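Local coordinates for protein cortical-lytic enzyme (Bacillus cereus, PDB 4S3J) that is an N-acetylglucosaminidase that breaks down spore-cortex peptidoglycan during germination, probably recognising its muramic acid delta-lactam residues, at residues Tyr269-Thr283 with Val305-Met319. Residues are numbered along the deposited sequence; the frame is centred on the assembly and turned at random.
Sequences YKAQGQIVDFVVIMT and VLQYAKSQMPPQKIM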
loop_
_atom_site.group_PDB
_atom_site.type_symbol
_atom_site.label_atom_id
_atom_site.label_comp_id
_atom_site.label_asym_id
_atom_site.label_seq_id
_atom_site.Cartn_x
_atom_site.Cartn_y
_atom_site.Cartn_z
ATOM N N TYR A 269 -12.219 -15.962 6.234
ATOM C CA TYR A 269 -11.273 -15.256 7.084
ATOM C C TYR A 269 -10.805 -16.123 8.260
ATOM O O TYR A 269 -9.604 -16.281 8.482
ATOM C CB TYR A 269 -11.902 -13.963 7.624
ATOM C CG TYR A 269 -11.720 -12.696 6.779
ATOM C CD1 TYR A 269 -11.995 -12.678 5.416
ATOM C CD2 TYR A 269 -11.325 -11.507 7.377
ATOM C CE1 TYR A 269 -11.844 -11.517 4.666
ATOM C CE2 TYR A 269 -11.171 -10.354 6.645
ATOM C CZ TYR A 269 -11.435 -10.349 5.299
ATOM O OH TYR A 269 -11.287 -9.178 4.585
ATOM N N LYS A 270 -11.757 -16.731 8.972
ATOM C CA LYS A 270 -11.445 -17.496 10.174
ATOM C C LYS A 270 -10.596 -18.717 9.840
ATOM O O LYS A 270 -9.585 -18.976 10.481
ATOM C CB LYS A 270 -12.733 -17.958 10.854
ATOM C CG LYS A 270 -12.556 -18.556 12.246
ATOM C CD LYS A 270 -13.908 -18.989 12.805
ATOM C CE LYS A 270 -14.785 -17.821 13.204
ATOM N NZ LYS A 270 -16.121 -18.289 13.667
ATOM N N ALA A 271 -11.008 -19.473 8.827
ATOM C CA ALA A 271 -10.275 -20.673 8.455
ATOM C C ALA A 271 -8.875 -20.366 7.940
ATOM O O ALA A 271 -7.914 -21.021 8.325
ATOM C CB ALA A 271 -11.058 -21.471 7.409
ATOM N N GLN A 272 -8.759 -19.388 7.044
ATOM C CA GLN A 272 -7.446 -19.077 6.492
ATOM C C GLN A 272 -6.524 -18.550 7.585
ATOM O O GLN A 272 -5.352 -18.913 7.641
ATOM C CB GLN A 272 -7.563 -18.071 5.333
ATOM C CG GLN A 272 -8.269 -18.649 4.096
ATOM C CD GLN A 272 -7.998 -17.872 2.811
ATOM O OE1 GLN A 272 -7.028 -17.124 2.720
ATOM N NE2 GLN A 272 -8.881 -18.027 1.828
ATOM N N GLY A 273 -7.066 -17.735 8.486
ATOM C CA GLY A 273 -6.278 -17.162 9.564
ATOM C C GLY A 273 -5.650 -18.202 10.478
ATOM O O GLY A 273 -4.616 -17.969 11.112
ATOM N N GLN A 274 -6.295 -19.360 10.552
ATOM C CA GLN A 274 -5.811 -20.460 11.351
ATOM C C GLN A 274 -4.689 -21.237 10.647
ATOM O O GLN A 274 -3.907 -21.935 11.290
ATOM C CB GLN A 274 -6.990 -21.379 11.702
ATOM C CG GLN A 274 -6.719 -22.324 12.847
ATOM C CD GLN A 274 -7.981 -23.005 13.346
ATOM O OE1 GLN A 274 -9.085 -22.481 13.191
ATOM N NE2 GLN A 274 -7.823 -24.173 13.955
ATOM N N ILE A 275 -4.662 -21.168 9.319
ATOM C CA ILE A 275 -3.720 -21.934 8.517
ATOM C C ILE A 275 -2.471 -21.152 8.110
ATOM O O ILE A 275 -1.356 -21.648 8.212
ATOM C CB ILE A 275 -4.398 -22.459 7.241
ATOM C CG1 ILE A 275 -5.621 -23.314 7.592
ATOM C CG2 ILE A 275 -3.413 -23.268 6.398
ATOM C CD1 ILE A 275 -6.565 -23.553 6.438
ATOM N N VAL A 276 -2.663 -19.955 7.575
ATOM C CA VAL A 276 -1.562 -19.244 6.925
ATOM C C VAL A 276 -0.682 -18.419 7.883
ATOM O O VAL A 276 -1.039 -18.169 9.037
ATOM C CB VAL A 276 -2.103 -18.304 5.816
ATOM C CG1 VAL A 276 -3.019 -19.054 4.850
ATOM C CG2 VAL A 276 -2.823 -17.113 6.430
ATOM N N ASP A 277 0.489 -18.015 7.402
ATOM C CA ASP A 277 1.386 -17.155 8.169
ATOM C C ASP A 277 0.944 -15.699 8.130
ATOM O O ASP A 277 1.042 -15.002 9.140
ATOM C CB ASP A 277 2.815 -17.305 7.650
ATOM C CG ASP A 277 3.397 -18.672 7.961
ATOM O OD1 ASP A 277 3.818 -18.867 9.120
ATOM O OD2 ASP A 277 3.387 -19.560 7.080
ATOM N N PHE A 278 0.471 -15.237 6.980
ATOM C CA PHE A 278 -0.139 -13.918 6.904
ATOM C C PHE A 278 -1.094 -13.812 5.731
ATOM O O PHE A 278 -1.085 -14.655 4.823
ATOM C CB PHE A 278 0.928 -12.824 6.838
ATOM C CG PHE A 278 1.769 -12.814 5.582
ATOM C CD1 PHE A 278 1.350 -12.131 4.444
ATOM C CD2 PHE A 278 3.008 -13.420 5.565
ATOM C CE1 PHE A 278 2.153 -12.085 3.294
ATOM C CE2 PHE A 278 3.813 -13.374 4.445
ATOM C CZ PHE A 278 3.385 -12.708 3.303
ATOM N N VAL A 279 -1.965 -12.812 5.808
ATOM C CA VAL A 279 -2.904 -12.477 4.739
ATOM C C VAL A 279 -2.655 -11.054 4.272
ATOM O O VAL A 279 -2.206 -10.201 5.042
ATOM C CB VAL A 279 -4.385 -12.598 5.175
ATOM C CG1 VAL A 279 -4.726 -14.040 5.578
ATOM C CG2 VAL A 279 -4.708 -11.648 6.319
ATOM N N VAL A 280 -2.942 -10.839 2.994
ATOM C CA VAL A 280 -2.970 -9.507 2.389
ATOM C C VAL A 280 -4.426 -9.170 2.077
ATOM O O VAL A 280 -5.044 -9.810 1.227
ATOM C CB VAL A 280 -2.105 -9.426 1.111
ATOM C CG1 VAL A 280 -2.285 -8.086 0.430
ATOM C CG2 VAL A 280 -0.639 -9.637 1.441
ATOM N N ILE A 281 -4.976 -8.189 2.795
ATOM C CA ILE A 281 -6.370 -7.803 2.606
ATOM C C ILE A 281 -6.419 -6.617 1.667
ATOM O O ILE A 281 -5.732 -5.622 1.887
ATOM C CB ILE A 281 -7.077 -7.461 3.934
ATOM C CG1 ILE A 281 -6.857 -8.583 4.961
ATOM C CG2 ILE A 281 -8.569 -7.198 3.689
ATOM C CD1 ILE A 281 -7.589 -8.401 6.273
ATOM N N MET A 282 -7.216 -6.732 0.618
ATOM C CA MET A 282 -7.275 -5.704 -0.416
ATOM C C MET A 282 -8.145 -4.523 0.017
ATOM O O MET A 282 -9.219 -4.265 -0.543
ATOM C CB MET A 282 -7.784 -6.307 -1.720
ATOM C CG MET A 282 -6.800 -7.296 -2.304
ATOM S SD MET A 282 -7.272 -7.932 -3.916
ATOM C CE MET A 282 -8.811 -8.745 -3.484
ATOM N N THR A 283 -7.637 -3.787 1.003
ATOM C CA THR A 283 -8.316 -2.617 1.554
ATOM C C THR A 283 -8.125 -1.373 0.664
ATOM O O THR A 283 -7.531 -0.366 1.065
ATOM C CB THR A 283 -7.825 -2.354 3.000
ATOM O OG1 THR A 283 -6.431 -2.692 3.104
ATOM C CG2 THR A 283 -8.594 -3.209 3.995
ATOM N N VAL A 305 -12.742 -2.721 8.155
ATOM C CA VAL A 305 -12.230 -3.993 7.648
ATOM C C VAL A 305 -11.148 -4.553 8.572
ATOM O O VAL A 305 -11.151 -5.745 8.874
ATOM C CB VAL A 305 -11.665 -3.865 6.194
ATOM C CG1 VAL A 305 -10.969 -5.158 5.772
ATOM C CG2 VAL A 305 -12.768 -3.541 5.210
ATOM N N LEU A 306 -10.219 -3.716 9.021
ATOM C CA LEU A 306 -9.193 -4.199 9.940
ATOM C C LEU A 306 -9.804 -4.704 11.249
ATOM O O LEU A 306 -9.344 -5.716 11.790
ATOM C CB LEU A 306 -8.157 -3.121 10.244
ATOM C CG LEU A 306 -7.354 -2.684 9.020
ATOM C CD1 LEU A 306 -6.380 -1.581 9.441
ATOM C CD2 LEU A 306 -6.605 -3.825 8.355
ATOM N N GLN A 307 -10.820 -4.008 11.757
ATOM C CA GLN A 307 -11.478 -4.435 12.991
ATOM C C GLN A 307 -12.189 -5.769 12.790
ATOM O O GLN A 307 -12.140 -6.637 13.663
ATOM C CB GLN A 307 -12.473 -3.387 13.470
ATOM C CG GLN A 307 -11.837 -2.102 13.953
ATOM C CD GLN A 307 -12.869 -1.064 14.301
ATOM O OE1 GLN A 307 -13.805 -0.826 13.544
ATOM N NE2 GLN A 307 -12.726 -0.462 15.461
ATOM N N TYR A 308 -12.848 -5.937 11.645
ATOM C CA TYR A 308 -13.504 -7.206 11.373
ATOM C C TYR A 308 -12.444 -8.294 11.260
ATOM O O TYR A 308 -12.594 -9.360 11.845
ATOM C CB TYR A 308 -14.346 -7.166 10.105
ATOM C CG TYR A 308 -14.788 -8.563 9.731
ATOM C CD1 TYR A 308 -15.740 -9.230 10.479
ATOM C CD2 TYR A 308 -14.201 -9.228 8.682
ATOM C CE1 TYR A 308 -16.127 -10.521 10.157
ATOM C CE2 TYR A 308 -14.575 -10.525 8.342
ATOM C CZ TYR A 308 -15.534 -11.163 9.095
ATOM O OH TYR A 308 -15.907 -12.453 8.766
ATOM N N ALA A 309 -11.356 -8.015 10.544
ATOM C CA ALA A 309 -10.298 -9.012 10.376
ATOM C C ALA A 309 -9.727 -9.481 11.726
ATOM O O ALA A 309 -9.522 -10.673 11.935
ATOM C CB ALA A 309 -9.196 -8.465 9.499
ATOM N N LYS A 310 -9.484 -8.540 12.640
ATOM C CA LYS A 310 -8.970 -8.850 13.979
ATOM C C LYS A 310 -9.921 -9.731 14.768
ATOM O O LYS A 310 -9.495 -10.459 15.653
ATOM C CB LYS A 310 -8.698 -7.545 14.743
ATOM C CG LYS A 310 -7.449 -6.882 14.273
ATOM C CD LYS A 310 -7.204 -5.556 14.998
ATOM C CE LYS A 310 -7.234 -5.678 16.494
ATOM N NZ LYS A 310 -6.949 -4.349 17.117
ATOM N N SER A 311 -11.214 -9.637 14.485
ATOM C CA SER A 311 -12.183 -10.488 15.174
ATOM C C SER A 311 -12.114 -11.929 14.695
ATOM O O SER A 311 -12.605 -12.824 15.377
ATOM C CB SER A 311 -13.605 -9.938 14.998
ATOM O OG SER A 311 -14.174 -10.279 13.745
ATOM N N GLN A 312 -11.481 -12.158 13.546
ATOM C CA GLN A 312 -11.448 -13.475 12.913
ATOM C C GLN A 312 -10.090 -14.157 12.995
ATOM O O GLN A 312 -10.002 -15.358 12.757
ATOM C CB GLN A 312 -11.839 -13.375 11.429
ATOM C CG GLN A 312 -13.197 -12.763 11.155
ATOM C CD GLN A 312 -14.337 -13.554 11.771
ATOM O OE1 GLN A 312 -14.606 -14.695 11.387
ATOM N NE2 GLN A 312 -14.988 -12.961 12.759
ATOM N N MET A 313 -9.034 -13.389 13.244
ATOM C CA MET A 313 -7.666 -13.912 13.220
ATOM C C MET A 313 -6.724 -13.019 14.020
ATOM O O MET A 313 -7.049 -11.857 14.309
ATOM C CB MET A 313 -7.158 -14.032 11.779
ATOM C CG MET A 313 -6.772 -12.673 11.185
ATOM S SD MET A 313 -6.369 -12.788 9.424
ATOM C CE MET A 313 -7.994 -13.058 8.709
ATOM N N PRO A 314 -5.541 -13.547 14.382
ATOM C CA PRO A 314 -4.561 -12.750 15.142
ATOM C C PRO A 314 -4.095 -11.499 14.391
ATOM O O PRO A 314 -3.835 -11.566 13.190
ATOM C CB PRO A 314 -3.390 -13.714 15.352
ATOM C CG PRO A 314 -3.940 -15.077 15.124
ATOM C CD PRO A 314 -5.082 -14.927 14.149
ATOM N N PRO A 315 -3.978 -10.361 15.089
ATOM C CA PRO A 315 -3.635 -9.116 14.397
ATOM C C PRO A 315 -2.302 -9.137 13.650
ATOM O O PRO A 315 -2.198 -8.497 12.600
ATOM C CB PRO A 315 -3.567 -8.083 15.534
ATOM C CG PRO A 315 -4.333 -8.663 16.643
ATOM C CD PRO A 315 -4.218 -10.147 16.528
ATOM N N GLN A 316 -1.316 -9.870 14.167
ATOM C CA GLN A 316 0.017 -9.911 13.553
ATOM C C GLN A 316 -0.000 -10.541 12.161
ATOM O O GLN A 316 0.929 -10.343 11.374
ATOM C CB GLN A 316 0.999 -10.689 14.430
ATOM C CG GLN A 316 0.583 -12.113 14.737
ATOM C CD GLN A 316 -0.215 -12.240 16.023
ATOM O OE1 GLN A 316 -1.088 -11.423 16.318
ATOM N NE2 GLN A 316 0.075 -13.281 16.788
ATOM N N LYS A 317 -1.029 -11.328 11.864
ATOM C CA LYS A 317 -1.127 -11.964 10.562
ATOM C C LYS A 317 -1.677 -11.033 9.479
ATOM O O LYS A 317 -1.693 -11.392 8.308
ATOM C CB LYS A 317 -2.007 -13.208 10.629
ATOM C CG LYS A 317 -1.415 -14.309 11.443
ATOM C CD LYS A 317 -2.103 -15.641 11.150
ATOM C CE LYS A 317 -1.474 -16.782 11.962
ATOM N NZ LYS A 317 -2.000 -18.128 11.599
ATOM N N ILE A 318 -2.145 -9.855 9.876
ATOM C CA ILE A 318 -2.836 -8.970 8.935
ATOM C C ILE A 318 -1.892 -7.973 8.253
ATOM O O ILE A 318 -1.222 -7.170 8.926
ATOM C CB ILE A 318 -3.976 -8.194 9.634
ATOM C CG1 ILE A 318 -5.013 -9.168 10.187
ATOM C CG2 ILE A 318 -4.635 -7.210 8.647
ATOM C CD1 ILE A 318 -6.015 -8.557 11.154
ATOM N N MET A 319 -1.853 -8.041 6.921
ATOM C CA MET A 319 -1.178 -7.043 6.099
ATOM C C MET A 319 -2.239 -6.196 5.427
ATOM O O MET A 319 -3.055 -6.706 4.663
ATOM C CB MET A 319 -0.265 -7.683 5.050
ATOM C CG MET A 319 0.750 -8.688 5.590
ATOM S SD MET A 319 2.021 -7.895 6.611
ATOM C CE MET A 319 2.403 -9.228 7.761
HETATM O O HOH W 1 -15.061 -14.431 6.451
HETATM O O HOH W 2 -8.412 -17.487 12.365
HETATM O O HOH W 3 -14.757 -15.879 8.685
#
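Over one face of the Tyr-269 ring lies Tyr-308 CE2, 3.5 Å from Tyr-269 CD2, with the two ring planes inclined at 50°; Ala-309 CB meets the edge of Tyr-269, near its plane. Gln-312 CG covers one face of the Tyr-308 ring, near the rim. Tyr-269 thus forms a knob among Val-305, Tyr-308, Ala-309 and Gln-312, and its hydroxyl bonds to the carbonyl of Val-252. Met-313, bent at chi3, brings its SD to 3.7 Å from Val-279 CG2 and its CE against Tyr-269 O and CD2, while its CB packs on Gly-273 CA. Helices 269-275 and 305-312 cross at -64° on the outer side of the family 18 TIM barrel, whose strands 278-281 and 318-330 run parallel, joined in a beta-alpha-beta unit: Val-279 N donates to Lys-317 O (2.9 Å), Met-319 N to Val-279 O, and Ile-281 N to Met-319 O. On the inward face, where Val-280 lies about 9 Å from Glu-220, the probable proton donor (side chain to side chain), Met-319 SD makes an oblique Met-aromatic contact with Phe-278. Extended beyond CG, Lys-317 carries its NZ to Gly-273 O and Val-276 O, 2.7 Å each, tilted 25° from the Gly-273 carbonyl plane but nearly in line with the Val-276 C=O.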